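Local coordinates for protein structure-specific endonuclease subunit SLX1 (Candida glabrata, PDB 4XLG) that probably acts as the catalytic subunit of the SLX1-SLX4 endonuclease, nicking branched DNA near junctions during repair and recombination, at residues Val63-Gly68 with Gln191-Thr196; His109-Ile114 with Gln135-Ile140. The protein carries 1 engineered substitution. All coordinates share one frame; numbering follows the deposited sequence. Where two conformers were deposited one is given.

Overall arrangement
Contacts 1 and 2 flank the same strand, 60-67, in the mixed sheet of the GIY-YIG nuclease. On one face, contact 1 sets the strand against the long helix 176-213; on the other, helices 107-118 and 135-143 meet in contact 2, with Val137 and Ile114 touching the strand. Contact 1 is partly buried, about 8 Å from the centre of the chain to its own centre; contact 2 is buried, although about 17 Å out. Both rest on a leucine and apolar packing. Contact 1 adds a tyrosine ring and hydroxyl; contact 2 is aliphatic, apart from one backbone carbonyl. Their centres lie about 16 Å apart.

Contact 1: residues Val63-Gly68 with Gln191-Thr196; sequences VAIVYG and QNLYST
Leu193 bridges Ile65 and Tyr67 with its two methyls, and these two pairings make up the whole contact. The apolar part belongs to Leu193 CD2, which lies 3.9 Å from Ile65 CG2 and 4.0 Å from Tyr67 CE1, in the angle between the two side chains. With CG of Leu193 anti to its backbone N (chi1 174°), the fork extends from the helix to the strand, spanning backbones whose nearest CA atoms, Ile65 CA and Leu193 CA, are still 10.2 Å apart. The other branch meets oxygen: Leu193 CD1 packs on the hydroxyl, 3.7 Å from Tyr67 OH. Tyr67 holds its ring between the backbone N and the carbonyl carbon (chi1 65°), and the methyl CD2 approaches that ring at a slant. The contact is small, 106 Å² over both sides, and no polar bond joins the segments. Within 191-196, Ser195 OG donates to Gln191 OE1 at 2.7 Å, one turn back, from 21° outside the amide carbonyl plane.

Aromatic groups extend the patch: the ring of Phe10 meets that of Tyr67 and, edge-to-face, that of Tyr194. Ile65 and Tyr67 alternate with Val66 along the strand, whereas at a classic beta bulge Val63 and Ala64 both pair with Leu15 of strand 12-18. Strand 60-67 runs between strands 12-18 and 129-132 in the nuclease sheet; helix 176-213, which leads on to the zinc-binding part of the chain, packs on one face of it, with Leu193 also on His131 and Phe133 and Tyr194 against helix 33-41.

Contact 2: residues His109-Ile114 with Gln135-Ile140; sequences HKLAMI and QKVEEI
Of the flat groups, the peptide carbonyl of Val137 is the one that meets the facing helix: Leu111 CD1 lies 3.6 Å from Val137 O, with a C=O...C angle of about 133° and tilted about 28° out of the carbonyl plane. The methyl thus comes at the oxygen end of the peptide and lies over neither face.

Everything else across the contact is aliphatic. Leu111 is the one residue of 109-114 that reaches the other segment; its CG stands anti to the carbonyl carbon (chi1 -61°), and both methyls touch the other helix. CD1 of Leu111 presses on Ile140 CG2 at 3.6 Å, while CD2 rests 4.0 Å from Val137 CG1. Leu111 thereby enters between two residues almost one turn apart, crossing each side chain at about a right angle. Ile140 offers the branch that lies anti to its backbone N.

Helix 135-143 lies in the connection of a beta-alpha-beta crossover that joins strand 129-132 to the parallel neighbouring strand 160-168, and helix 107-118 packs beside it over the same face of the sheet. Just before helix 135-143, Asn134 OD1 accepts a hydrogen bond from Val137 N. The second branch of Val137 turns to the sheet, its CG2 3.9 Å from Val63 CB; likewise, one turn beyond Leu111, Ile114 CG2 lies 4.0 Å from Val66 CG2. Trp82 of helix 72-84 flanks helix 107-118, its NE1 bonded to Lys110 O.

Contact 1: residues Val63-Gly68 with Gln191-Thr196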
loop_
_atom_site.group_PDB
_atom_site.type_symbol
_atom_site.label_atom_id
_atom_site.label_comp_id
_atom_site.label_asym_id
_atom_site.label_seq_id
_atom_site.Cartn_x
_atom_site.Cartn_y
_atom_site.Cartn_z
ATOM N N VAL B 63 18.150 -2.896 -1.281
ATOM C CA VAL B 63 18.445 -2.220 -0.031
ATOM C C VAL B 63 17.209 -1.764 0.740
ATOM O O VAL B 63 17.270 -1.544 1.971
ATOM C CB VAL B 63 19.388 -0.979 -0.268
ATOM C CG1 VAL B 63 20.779 -1.491 -0.795
ATOM C CG2 VAL B 63 18.800 0.086 -1.239
ATOM N N ALA B 64 16.096 -1.595 0.023
ATOM C CA ALA B 64 14.852 -1.128 0.670
ATOM C C ALA B 64 13.664 -1.576 -0.148
ATOM O O ALA B 64 13.771 -1.770 -1.362
ATOM C CB ALA B 64 14.821 0.419 0.819
ATOM N N ILE B 65 12.519 -1.713 0.516
ATOM C CA ILE B 65 11.305 -1.971 -0.250
ATOM C C ILE B 65 10.151 -1.284 0.523
ATOM O O ILE B 65 10.137 -1.288 1.762
ATOM C CB ILE B 65 11.053 -3.495 -0.471
ATOM C CG1 ILE B 65 9.859 -3.714 -1.447
ATOM C CG2 ILE B 65 10.841 -4.269 0.891
ATOM C CD1 ILE B 65 9.884 -5.235 -1.937
ATOM N N VAL B 66 9.247 -0.671 -0.224
ATOM C CA VAL B 66 8.039 -0.054 0.327
ATOM C C VAL B 66 6.933 -1.017 -0.028
ATOM O O VAL B 66 6.777 -1.346 -1.213
ATOM C CB VAL B 66 7.772 1.311 -0.308
ATOM C CG1 VAL B 66 6.402 1.954 0.176
ATOM C CG2 VAL B 66 8.983 2.287 -0.026
ATOM N N TYR B 67 6.178 -1.490 0.964
ATOM C CA TYR B 67 5.126 -2.447 0.609
ATOM C C TYR B 67 3.853 -2.105 1.402
ATOM O O TYR B 67 3.813 -1.094 2.123
ATOM C CB TYR B 67 5.601 -3.904 0.850
ATOM C CG TYR B 67 5.872 -4.273 2.305
ATOM C CD1 TYR B 67 7.074 -3.919 2.935
ATOM C CD2 TYR B 67 4.921 -5.016 3.036
ATOM C CE1 TYR B 67 7.325 -4.270 4.256
ATOM C CE2 TYR B 67 5.178 -5.374 4.374
ATOM C CZ TYR B 67 6.395 -5.005 4.962
ATOM O OH TYR B 67 6.626 -5.352 6.275
ATOM N N GLY B 68 2.812 -2.883 1.187
ATOM C CA GLY B 68 1.497 -2.575 1.791
ATOM C C GLY B 68 0.547 -1.925 0.792
ATOM O O GLY B 68 -0.514 -1.418 1.194
ATOM N N GLN B 191 14.131 -12.866 1.592
ATOM C CA GLN B 191 13.291 -14.094 1.816
ATOM C C GLN B 191 12.610 -14.026 3.159
ATOM O O GLN B 191 11.383 -14.305 3.286
ATOM C CB GLN B 191 14.176 -15.360 1.712
ATOM C CG GLN B 191 13.349 -16.668 1.874
ATOM C CD GLN B 191 12.521 -16.923 0.600
ATOM O OE1 GLN B 191 11.274 -16.736 0.579
ATOM N NE2 GLN B 191 13.183 -17.425 -0.411
ATOM N N ASN B 192 13.374 -13.686 4.198
ATOM C CA ASN B 192 12.781 -13.688 5.536
ATOM C C ASN B 192 11.614 -12.738 5.660
ATOM O O ASN B 192 10.539 -13.141 6.178
ATOM C CB ASN B 192 13.837 -13.344 6.594
ATOM C CG ASN B 192 14.826 -14.482 6.795
ATOM O OD1 ASN B 192 14.606 -15.607 6.306
ATOM N ND2 ASN B 192 15.950 -14.186 7.476
ATOM N N LEU B 193 11.780 -11.503 5.162
ATOM C CA LEU B 193 10.709 -10.509 5.232
ATOM C C LEU B 193 9.480 -10.999 4.439
ATOM O O LEU B 193 8.351 -10.954 4.943
ATOM C CB LEU B 193 11.153 -9.142 4.670
ATOM C CG LEU B 193 9.990 -8.108 4.592
ATOM C CD1 LEU B 193 9.535 -7.661 6.001
ATOM C CD2 LEU B 193 10.337 -6.915 3.745
ATOM N N TYR B 194 9.713 -11.488 3.220
ATOM C CA TYR B 194 8.600 -11.870 2.346
ATOM C C TYR B 194 7.823 -13.079 2.920
ATOM O O TYR B 194 6.585 -13.057 3.028
ATOM C CB TYR B 194 9.142 -12.229 0.978
ATOM C CG TYR B 194 8.135 -12.641 -0.055
ATOM C CD1 TYR B 194 7.051 -11.795 -0.374
ATOM C CD2 TYR B 194 8.322 -13.793 -0.807
ATOM C CE1 TYR B 194 6.152 -12.133 -1.373
ATOM C CE2 TYR B 194 7.414 -14.144 -1.826
ATOM C CZ TYR B 194 6.349 -13.283 -2.096
ATOM O OH TYR B 194 5.527 -13.598 -3.116
ATOM N N SER B 195 8.554 -14.125 3.294
ATOM C CA SER B 195 7.873 -15.397 3.651
ATOM C C SER B 195 7.167 -15.172 4.977
ATOM O O SER B 195 6.066 -15.728 5.257
ATOM C CB SER B 195 8.875 -16.577 3.727
ATOM O OG SER B 195 9.324 -16.898 2.416
ATOM N N THR B 196 7.787 -14.352 5.810
ATOM C CA THR B 196 7.154 -14.083 7.107
ATOM C C THR B 196 5.875 -13.262 6.946
ATOM O O THR B 196 4.884 -13.507 7.643
ATOM C CB THR B 196 8.117 -13.353 8.064
ATOM O OG1 THR B 196 9.185 -14.261 8.465
ATOM C CG2 THR B 196 7.387 -12.958 9.345
#

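Contact 2: residues His109-Ile114 with Gln135-Ile140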
loop_
_atom_site.group_PDB
_atom_site.type_symbol
_atom_site.label_atom_id
_atom_site.label_comp_id
_atom_site.label_asym_id
_atom_site.label_seq_id
_atom_site.Cartn_x
_atom_site.Cartn_y
_atom_site.Cartn_z
ATOM N N HIS B 109 19.045 11.381 -2.881
ATOM C CA HIS B 109 17.853 11.817 -3.612
ATOM C C HIS B 109 16.846 10.679 -3.741
ATOM O O HIS B 109 15.661 10.916 -3.589
ATOM C CB HIS B 109 18.195 12.348 -5.003
ATOM C CG HIS B 109 18.859 13.687 -4.969
ATOM N ND1 HIS B 109 20.199 13.851 -4.693
ATOM C CD2 HIS B 109 18.357 14.932 -5.148
ATOM C CE1 HIS B 109 20.499 15.138 -4.717
ATOM N NE2 HIS B 109 19.400 15.815 -4.994
ATOM N N LYS B 110 17.335 9.473 -4.020
ATOM C CA LYS B 110 16.476 8.298 -4.146
ATOM C C LYS B 110 15.697 8.102 -2.854
ATOM O O LYS B 110 14.513 7.816 -2.881
ATOM C CB LYS B 110 17.298 7.038 -4.455
ATOM C CG LYS B 110 18.228 7.186 -5.683
ATOM C CD LYS B 110 17.825 6.230 -6.792
ATOM C CE LYS B 110 17.925 6.876 -8.159
ATOM N NZ LYS B 110 19.212 7.571 -8.349
ATOM N N LEU B 111 16.375 8.252 -1.707
ATOM C CA LEU B 111 15.713 8.034 -0.420
ATOM C C LEU B 111 14.795 9.216 -0.017
ATOM O O LEU B 111 13.732 9.023 0.558
ATOM C CB LEU B 111 16.762 7.798 0.679
ATOM C CG LEU B 111 17.642 6.576 0.455
ATOM C CD1 LEU B 111 18.774 6.516 1.584
ATOM C CD2 LEU B 111 16.758 5.329 0.472
ATOM N N ALA B 112 15.213 10.443 -0.302
ATOM C CA ALA B 112 14.330 11.589 -0.086
ATOM C C ALA B 112 13.020 11.469 -0.868
ATOM O O ALA B 112 11.974 11.894 -0.385
ATOM C CB ALA B 112 15.039 12.897 -0.479
ATOM N N MET B 113 13.093 10.925 -2.083
ATOM C CA MET B 113 11.876 10.748 -2.891
ATOM C C MET B 113 10.895 9.834 -2.162
ATOM O O MET B 113 9.667 10.020 -2.268
ATOM C CB MET B 113 12.181 10.169 -4.279
ATOM C CG MET B 113 12.623 11.226 -5.305
ATOM S SD MET B 113 11.282 12.445 -5.530
ATOM C CE MET B 113 9.868 11.428 -5.954
ATOM N N ILE B 114 11.411 8.846 -1.423
ATOM C CA ILE B 114 10.487 7.973 -0.679
ATOM C C ILE B 114 9.681 8.799 0.312
ATOM O O ILE B 114 8.463 8.703 0.400
ATOM C CB ILE B 114 11.219 6.864 0.115
ATOM C CG1 ILE B 114 12.032 6.003 -0.850
ATOM C CG2 ILE B 114 10.148 5.996 0.895
ATOM C CD1 ILE B 114 12.992 4.971 -0.156
ATOM N N GLN B 135 21.368 -1.366 6.922
ATOM C CA GLN B 135 21.314 -0.376 7.995
ATOM C C GLN B 135 22.017 0.939 7.625
ATOM O O GLN B 135 21.624 2.007 8.105
ATOM C CB GLN B 135 21.938 -0.949 9.279
ATOM C CG GLN B 135 22.015 0.038 10.462
ATOM C CD GLN B 135 23.322 0.819 10.516
ATOM O OE1 GLN B 135 24.382 0.312 10.148
ATOM N NE2 GLN B 135 23.247 2.066 10.973
ATOM N N LYS B 136 23.102 0.863 6.831
ATOM C CA LYS B 136 23.743 2.103 6.406
ATOM C C LYS B 136 22.808 2.905 5.497
ATOM O O LYS B 136 22.798 4.159 5.568
ATOM C CB LYS B 136 25.090 1.852 5.700
ATOM C CG LYS B 136 26.135 1.327 6.664
ATOM C CD LYS B 136 26.574 2.432 7.647
ATOM C CE LYS B 136 27.493 1.891 8.729
ATOM N NZ LYS B 136 27.973 2.990 9.665
ATOM N N VAL B 137 22.023 2.216 4.675
ATOM C CA VAL B 137 21.047 2.897 3.827
ATOM C C VAL B 137 19.943 3.497 4.714
ATOM O O VAL B 137 19.514 4.661 4.523
ATOM C CB VAL B 137 20.443 1.924 2.774
ATOM C CG1 VAL B 137 19.242 2.584 2.030
ATOM C CG2 VAL B 137 21.561 1.499 1.749
ATOM N N GLU B 138 19.468 2.713 5.682
ATOM C CA GLU B 138 18.479 3.243 6.650
ATOM C C GLU B 138 18.992 4.530 7.372
ATOM O O GLU B 138 18.224 5.492 7.604
ATOM C CB GLU B 138 18.126 2.152 7.696
ATOM C CG GLU B 138 17.067 2.596 8.705
ATOM C CD GLU B 138 17.624 2.910 10.082
ATOM O OE1 GLU B 138 18.810 2.615 10.360
ATOM O OE2 GLU B 138 16.865 3.474 10.895
ATOM N N GLU B 139 20.280 4.541 7.747
ATOM C CA GLU B 139 20.830 5.687 8.450
ATOM C C GLU B 139 20.850 6.925 7.553
ATOM O O GLU B 139 20.572 8.036 8.017
ATOM C CB GLU B 139 22.238 5.385 8.961
ATOM C CG GLU B 139 22.277 4.441 10.148
ATOM C CD GLU B 139 23.689 4.227 10.656
ATOM O OE1 GLU B 139 24.483 5.195 10.659
ATOM O OE2 GLU B 139 24.011 3.093 11.041
ATOM N N ILE B 140 21.177 6.735 6.278
ATOM C CA ILE B 140 21.170 7.870 5.347
ATOM C C ILE B 140 19.739 8.391 5.194
ATOM O O ILE B 140 19.502 9.594 5.187
ATOM C CB ILE B 140 21.708 7.490 3.951
ATOM C CG1 ILE B 140 23.217 7.192 4.004
ATOM C CG2 ILE B 140 21.386 8.609 2.954
ATOM C CD1 ILE B 140 23.742 6.515 2.734
#